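Local coordinates for protein CPn_0803/CP_1068/CPj0803/CpB0832 (Chlamydophila pneumoniae, PDB 3Q9D) that is of unknown function but is probably a needle-tip protein of the chlamydial type III secretion system, at residues L53-L58 against I117-M122; R72-V77 against M95-K100. All blocks are in the same frame, centred on the assembly; numbering follows the deposited sequence.

Contact 1 (L53-L58 against I117-M122)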
loop_
_atom_site.group_PDB
_atom_site.type_symbol
_atom_site.label_atom_id
_atom_site.label_comp_id
_atom_site.label_asym_id
_atom_site.label_seq_id
_atom_site.Cartn_x
_atom_site.Cartn_y
_atom_site.Cartn_z
ATOM N N LEU A 53 -5.172 3.313 34.359
ATOM C CA LEU A 53 -4.734 4.255 33.338
ATOM C C LEU A 53 -3.787 3.588 32.344
ATOM O O LEU A 53 -3.874 3.816 31.140
ATOM C CB LEU A 53 -4.050 5.461 33.981
ATOM C CG LEU A 53 -4.895 6.725 34.144
ATOM C CD1 LEU A 53 -5.125 7.025 35.615
ATOM C CD2 LEU A 53 -4.224 7.902 33.454
ATOM N N LEU A 54 -2.885 2.759 32.860
ATOM C CA LEU A 54 -1.923 2.057 32.026
ATOM C C LEU A 54 -2.633 1.105 31.077
ATOM O O LEU A 54 -2.283 1.013 29.903
ATOM C CB LEU A 54 -0.930 1.288 32.895
ATOM C CG LEU A 54 0.180 0.533 32.165
ATOM C CD1 LEU A 54 0.981 1.479 31.289
ATOM C CD2 LEU A 54 1.080 -0.175 33.161
ATOM N N GLU A 55 -3.640 0.408 31.588
ATOM C CA GLU A 55 -4.399 -0.528 30.755
ATOM C C GLU A 55 -5.099 0.187 29.600
ATOM O O GLU A 55 -5.051 -0.278 28.459
ATOM C CB GLU A 55 -5.440 -1.281 31.580
ATOM C CG GLU A 55 -6.230 -2.294 30.761
ATOM C CD GLU A 55 -7.334 -2.978 31.571
ATOM O OE1 GLU A 55 -8.292 -2.284 31.986
ATOM O OE2 GLU A 55 -7.238 -4.204 31.795
ATOM N N GLY A 56 -5.770 1.297 29.897
ATOM C CA GLY A 56 -6.448 2.069 28.859
ATOM C C GLY A 56 -5.477 2.550 27.787
ATOM O O GLY A 56 -5.757 2.463 26.600
ATOM N N ASN A 57 -4.327 3.068 28.206
ATOM C CA ASN A 57 -3.308 3.520 27.263
ATOM C C ASN A 57 -2.724 2.393 26.385
ATOM O O ASN A 57 -2.500 2.565 25.186
ATOM C CB ASN A 57 -2.212 4.278 28.032
ATOM C CG ASN A 57 -2.674 5.664 28.452
ATOM O OD1 ASN A 57 -3.284 6.368 27.652
ATOM N ND2 ASN A 57 -2.408 6.053 29.697
ATOM N N LEU A 58 -2.516 1.227 26.980
ATOM C CA LEU A 58 -2.036 0.083 26.225
ATOM C C LEU A 58 -3.133 -0.425 25.286
ATOM O O LEU A 58 -2.858 -0.746 24.130
ATOM C CB LEU A 58 -1.555 -1.026 27.152
ATOM C CG LEU A 58 -0.311 -0.700 27.986
ATOM C CD1 LEU A 58 -0.078 -1.764 29.050
ATOM C CD2 LEU A 58 0.934 -0.523 27.132
ATOM N N ILE A 117 -0.351 -8.681 31.825
ATOM C CA ILE A 117 0.640 -9.586 31.258
ATOM C C ILE A 117 -0.016 -10.449 30.181
ATOM O O ILE A 117 0.498 -10.570 29.061
ATOM C CB ILE A 117 1.282 -10.479 32.347
ATOM C CG1 ILE A 117 2.205 -9.629 33.231
ATOM C CG2 ILE A 117 2.075 -11.606 31.706
ATOM C CD1 ILE A 117 2.766 -10.398 34.469
ATOM N N ALA A 118 -1.169 -11.028 30.516
ATOM C CA ALA A 118 -1.878 -11.898 29.591
ATOM C C ALA A 118 -2.285 -11.129 28.341
ATOM O O ALA A 118 -2.137 -11.621 27.227
ATOM C CB ALA A 118 -3.112 -12.526 30.267
ATOM N N GLU A 119 -2.797 -9.916 28.517
ATOM C CA GLU A 119 -3.257 -9.147 27.366
ATOM C C GLU A 119 -2.117 -8.575 26.495
ATOM O O GLU A 119 -2.216 -8.511 25.265
ATOM C CB GLU A 119 -4.209 -8.036 27.820
ATOM C CG GLU A 119 -4.901 -7.301 26.656
ATOM C CD GLU A 119 -6.076 -6.446 27.130
ATOM O OE1 GLU A 119 -6.401 -6.499 28.339
ATOM O OE2 GLU A 119 -6.686 -5.732 26.299
ATOM N N PHE A 120 -1.016 -8.179 27.112
ATOM C CA PHE A 120 -0.068 -7.315 26.393
ATOM C C PHE A 120 1.329 -7.834 26.204
ATOM O O PHE A 120 2.068 -7.289 25.388
ATOM C CB PHE A 120 -0.014 -5.923 27.045
ATOM C CG PHE A 120 -1.309 -5.197 26.961
ATOM C CD1 PHE A 120 -1.787 -4.777 25.725
ATOM C CD2 PHE A 120 -2.065 -4.969 28.087
ATOM C CE1 PHE A 120 -2.982 -4.124 25.619
ATOM C CE2 PHE A 120 -3.290 -4.317 27.997
ATOM C CZ PHE A 120 -3.744 -3.877 26.755
ATOM N N MET A 121 1.715 -8.870 26.940
ATOM C CA MET A 121 3.101 -9.315 26.854
ATOM C C MET A 121 3.495 -9.770 25.445
ATOM O O MET A 121 4.533 -9.372 24.925
ATOM C CB MET A 121 3.427 -10.419 27.863
ATOM C CG MET A 121 4.911 -10.846 27.783
ATOM S SD MET A 121 5.342 -12.048 29.088
ATOM C CE MET A 121 4.177 -13.384 28.785
ATOM N N MET A 122 2.687 -10.621 24.829
ATOM C CA MET A 122 3.009 -11.108 23.494
ATOM C C MET A 122 2.982 -10.003 22.420
ATOM O O MET A 122 3.903 -9.893 21.602
ATOM C CB MET A 122 2.095 -12.288 23.142
ATOM C CG MET A 122 2.409 -13.531 23.968
ATOM S SD MET A 122 4.145 -13.987 23.770
ATOM C CE MET A 122 4.385 -13.566 21.983
HETATM O O HOH W 1 -5.645 -6.273 31.130
#
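Glu55 and Glu119 turn their carboxylates toward one another without bonding directly, OE2 of Glu55 lying 4.2 Å from OE1 of Glu119. A water bridges them, giving one hydrogen to Glu55 OE2 at 2.7 Å and the other to Glu119 OE1 at 2.9 Å, which should soften the repulsion between two like charges. Lys59, one turn further along the first helix, forms a salt bridge with Glu119 OE2 and would offset the charge further. Glu55 gets there by extension: CG stands anti to the backbone N (chi1 -178°), and the outstretched side chain carries its carboxylate nearer to helix 107-133 than its CB. The segments belong to helices 48-61 and 107-133 of an N-terminal helical bundle; the axes of the two segments approach to 11.3 Å at 43°, and the ring of Phe120 reaches across between them. Leu58, three residues after Glu55, meets that ring. Its CB sits over the centre of the Phe120 face in a CH-pi contact, 3.7 Å from the centroid and 13° off the normal, while CD1 reaches Phe120 CD2 at 3.9 Å. On the opposite face lies CG of Glu119, the preceding residue, so the phenyl group is sandwiched between aliphatic carbons. Leu58 also packs on Leu96 of helix 86-98.

Contact 2 (R72-V77 against M95-K100)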
loop_
_atom_site.group_PDB
_atom_site.type_symbol
_atom_site.label_atom_id
_atom_site.label_comp_id
_atom_site.label_asym_id
_atom_site.label_seq_id
_atom_site.Cartn_x
_atom_site.Cartn_y
_atom_site.Cartn_z
ATOM N N ARG A 72 8.428 1.645 20.599
ATOM C CA ARG A 72 8.785 2.932 21.171
ATOM C C ARG A 72 7.581 3.672 21.736
ATOM O O ARG A 72 7.696 4.391 22.725
ATOM C CB ARG A 72 9.557 3.784 20.152
ATOM C CG ARG A 72 11.069 3.497 20.255
ATOM C CD ARG A 72 11.875 4.121 19.143
ATOM N NE ARG A 72 11.548 3.546 17.841
ATOM C CZ ARG A 72 12.355 3.579 16.783
ATOM N NH1 ARG A 72 13.546 4.153 16.882
ATOM N NH2 ARG A 72 11.975 3.028 15.632
ATOM N N GLU A 73 6.421 3.494 21.114
ATOM C CA GLU A 73 5.222 4.153 21.622
ATOM C C GLU A 73 4.842 3.575 22.989
ATOM O O GLU A 73 4.462 4.305 23.903
ATOM C CB GLU A 73 4.058 3.982 20.637
ATOM C CG GLU A 73 2.821 4.769 21.040
ATOM C CD GLU A 73 1.710 4.730 19.979
ATOM O OE1 GLU A 73 1.821 3.923 19.027
ATOM O OE2 GLU A 73 0.727 5.507 20.117
ATOM N N PHE A 74 4.954 2.256 23.113
ATOM C CA PHE A 74 4.780 1.578 24.384
ATOM C C PHE A 74 5.763 2.082 25.467
ATOM O O PHE A 74 5.372 2.344 26.603
ATOM C CB PHE A 74 4.936 0.065 24.180
ATOM C CG PHE A 74 5.366 -0.668 25.415
ATOM C CD1 PHE A 74 4.459 -0.943 26.431
ATOM C CD2 PHE A 74 6.683 -1.093 25.559
ATOM C CE1 PHE A 74 4.870 -1.636 27.602
ATOM C CE2 PHE A 74 7.094 -1.784 26.709
ATOM C CZ PHE A 74 6.195 -2.048 27.721
ATOM N N GLN A 75 7.041 2.199 25.135
ATOM C CA GLN A 75 7.995 2.721 26.118
ATOM C C GLN A 75 7.575 4.097 26.585
ATOM O O GLN A 75 7.686 4.419 27.751
ATOM C CB GLN A 75 9.400 2.810 25.506
ATOM C CG GLN A 75 10.025 1.451 25.209
ATOM C CD GLN A 75 11.416 1.611 24.629
ATOM O OE1 GLN A 75 11.585 2.229 23.579
ATOM N NE2 GLN A 75 12.422 1.092 25.330
ATOM N N ASN A 76 7.104 4.921 25.663
ATOM C CA ASN A 76 6.676 6.286 26.010
ATOM C C ASN A 76 5.488 6.278 26.985
ATOM O O ASN A 76 5.442 7.070 27.920
ATOM C CB ASN A 76 6.324 7.068 24.744
ATOM C CG ASN A 76 5.904 8.499 25.039
ATOM O OD1 ASN A 76 6.705 9.291 25.526
ATOM N ND2 ASN A 76 4.647 8.830 24.754
ATOM N N VAL A 77 4.553 5.353 26.770
ATOM C CA VAL A 77 3.429 5.138 27.682
ATOM C C VAL A 77 3.908 4.751 29.079
ATOM O O VAL A 77 3.434 5.283 30.085
ATOM C CB VAL A 77 2.489 4.030 27.132
ATOM C CG1 VAL A 77 1.560 3.489 28.232
ATOM C CG2 VAL A 77 1.671 4.586 25.952
ATOM N N MET A 95 7.495 -6.410 34.223
ATOM C CA MET A 95 6.174 -7.029 34.182
ATOM C C MET A 95 5.720 -7.324 32.742
ATOM O O MET A 95 5.370 -8.469 32.397
ATOM C CB MET A 95 5.142 -6.118 34.860
ATOM C CG MET A 95 3.707 -6.615 34.708
ATOM S SD MET A 95 2.448 -5.372 35.108
ATOM C CE MET A 95 3.070 -4.790 36.684
ATOM N N LEU A 96 5.739 -6.292 31.899
ATOM C CA LEU A 96 5.112 -6.354 30.561
ATOM C C LEU A 96 6.012 -6.896 29.445
ATOM O O LEU A 96 5.521 -7.449 28.463
ATOM C CB LEU A 96 4.571 -4.977 30.167
ATOM C CG LEU A 96 3.464 -4.458 31.092
ATOM C CD1 LEU A 96 3.099 -3.026 30.735
ATOM C CD2 LEU A 96 2.246 -5.361 31.000
ATOM N N ILE A 97 7.320 -6.718 29.587
ATOM C CA ILE A 97 8.257 -7.281 28.617
ATOM C C ILE A 97 8.663 -8.701 29.022
ATOM O O ILE A 97 8.662 -9.611 28.191
ATOM C CB ILE A 97 9.506 -6.392 28.446
ATOM C CG1 ILE A 97 9.131 -5.058 27.787
ATOM C CG2 ILE A 97 10.553 -7.089 27.609
ATOM C CD1 ILE A 97 10.291 -4.025 27.817
ATOM N N ASN A 98 8.964 -8.899 30.308
ATOM C CA ASN A 98 9.440 -10.200 30.800
ATOM C C ASN A 98 8.410 -11.078 31.528
ATOM O O ASN A 98 8.724 -12.202 31.883
ATOM C CB ASN A 98 10.669 -10.012 31.702
ATOM C CG ASN A 98 11.847 -9.448 30.945
ATOM O OD1 ASN A 98 11.952 -9.650 29.740
ATOM N ND2 ASN A 98 12.734 -8.730 31.637
ATOM N N GLY A 99 7.204 -10.567 31.762
ATOM C CA GLY A 99 6.198 -11.293 32.529
ATOM C C GLY A 99 6.572 -11.543 33.994
ATOM O O GLY A 99 6.028 -12.448 34.647
ATOM N N LYS A 100 7.491 -10.737 34.521
ATOM C CA LYS A 100 8.028 -10.949 35.874
ATOM C C LYS A 100 7.610 -9.829 36.818
ATOM O O LYS A 100 7.659 -8.643 36.455
ATOM C CB LYS A 100 9.558 -11.055 35.798
ATOM C CG LYS A 100 10.304 -11.033 37.132
ATOM C CD LYS A 100 9.896 -12.186 38.051
ATOM C CE LYS A 100 11.009 -12.548 39.045
ATOM N NZ LYS A 100 11.485 -11.387 39.855
#
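Phe74 extends from helix 70-82 to meet two consecutive residues of helix 86-98, Leu96 and Ile97, with no hydrogen bond between the segments. Its ring is carried across by a first torsion that sets CG opposite the backbone N (chi1 155°), well short of fully anti, and reaches about half-way across the 10.1 Å between the CA atoms of Phe74 and Leu96. CD1 of Leu96 lies at the ring edge, near its plane, 3.9 Å from Phe74 CE1; the CB of Leu96 is 4.1 Å from Phe74 CZ. The two helices are neighbours in sequence within the N-terminal helical bundle, and Phe74 also packs on Ile124 of helix 107-133. Ile97 arrives obliquely, its CG1 at 4.0 Å and CD1 at 4.1 Å from Phe74 CE2. Here CG1 lies beside the backbone N (chi1 -67°) and the chain continues extended to CD1 (chi2 170°), which brings the end of the side chain nearer to Phe74 than its base.

Contact 1 and contact 2 lie about 9 Å apart, centre to centre. Between them they draw on all four helices of the N-terminal bundle, 48-61, 70-82, 86-98 and 107-133. Both segments of contact 2 fall between those of contact 1 in sequence: the outer pair of helices brackets the inner pair. The two touch directly, with Leu58 CD2 3.6 Å from Phe74 CD1 and Met121 CG 3.5 Å from Leu96 O, so the two contacts adjoin. This bundle precedes the three-stranded antiparallel sheet and C-terminal helices, and other subunits of the six-chain assembly reach residues of both contacts.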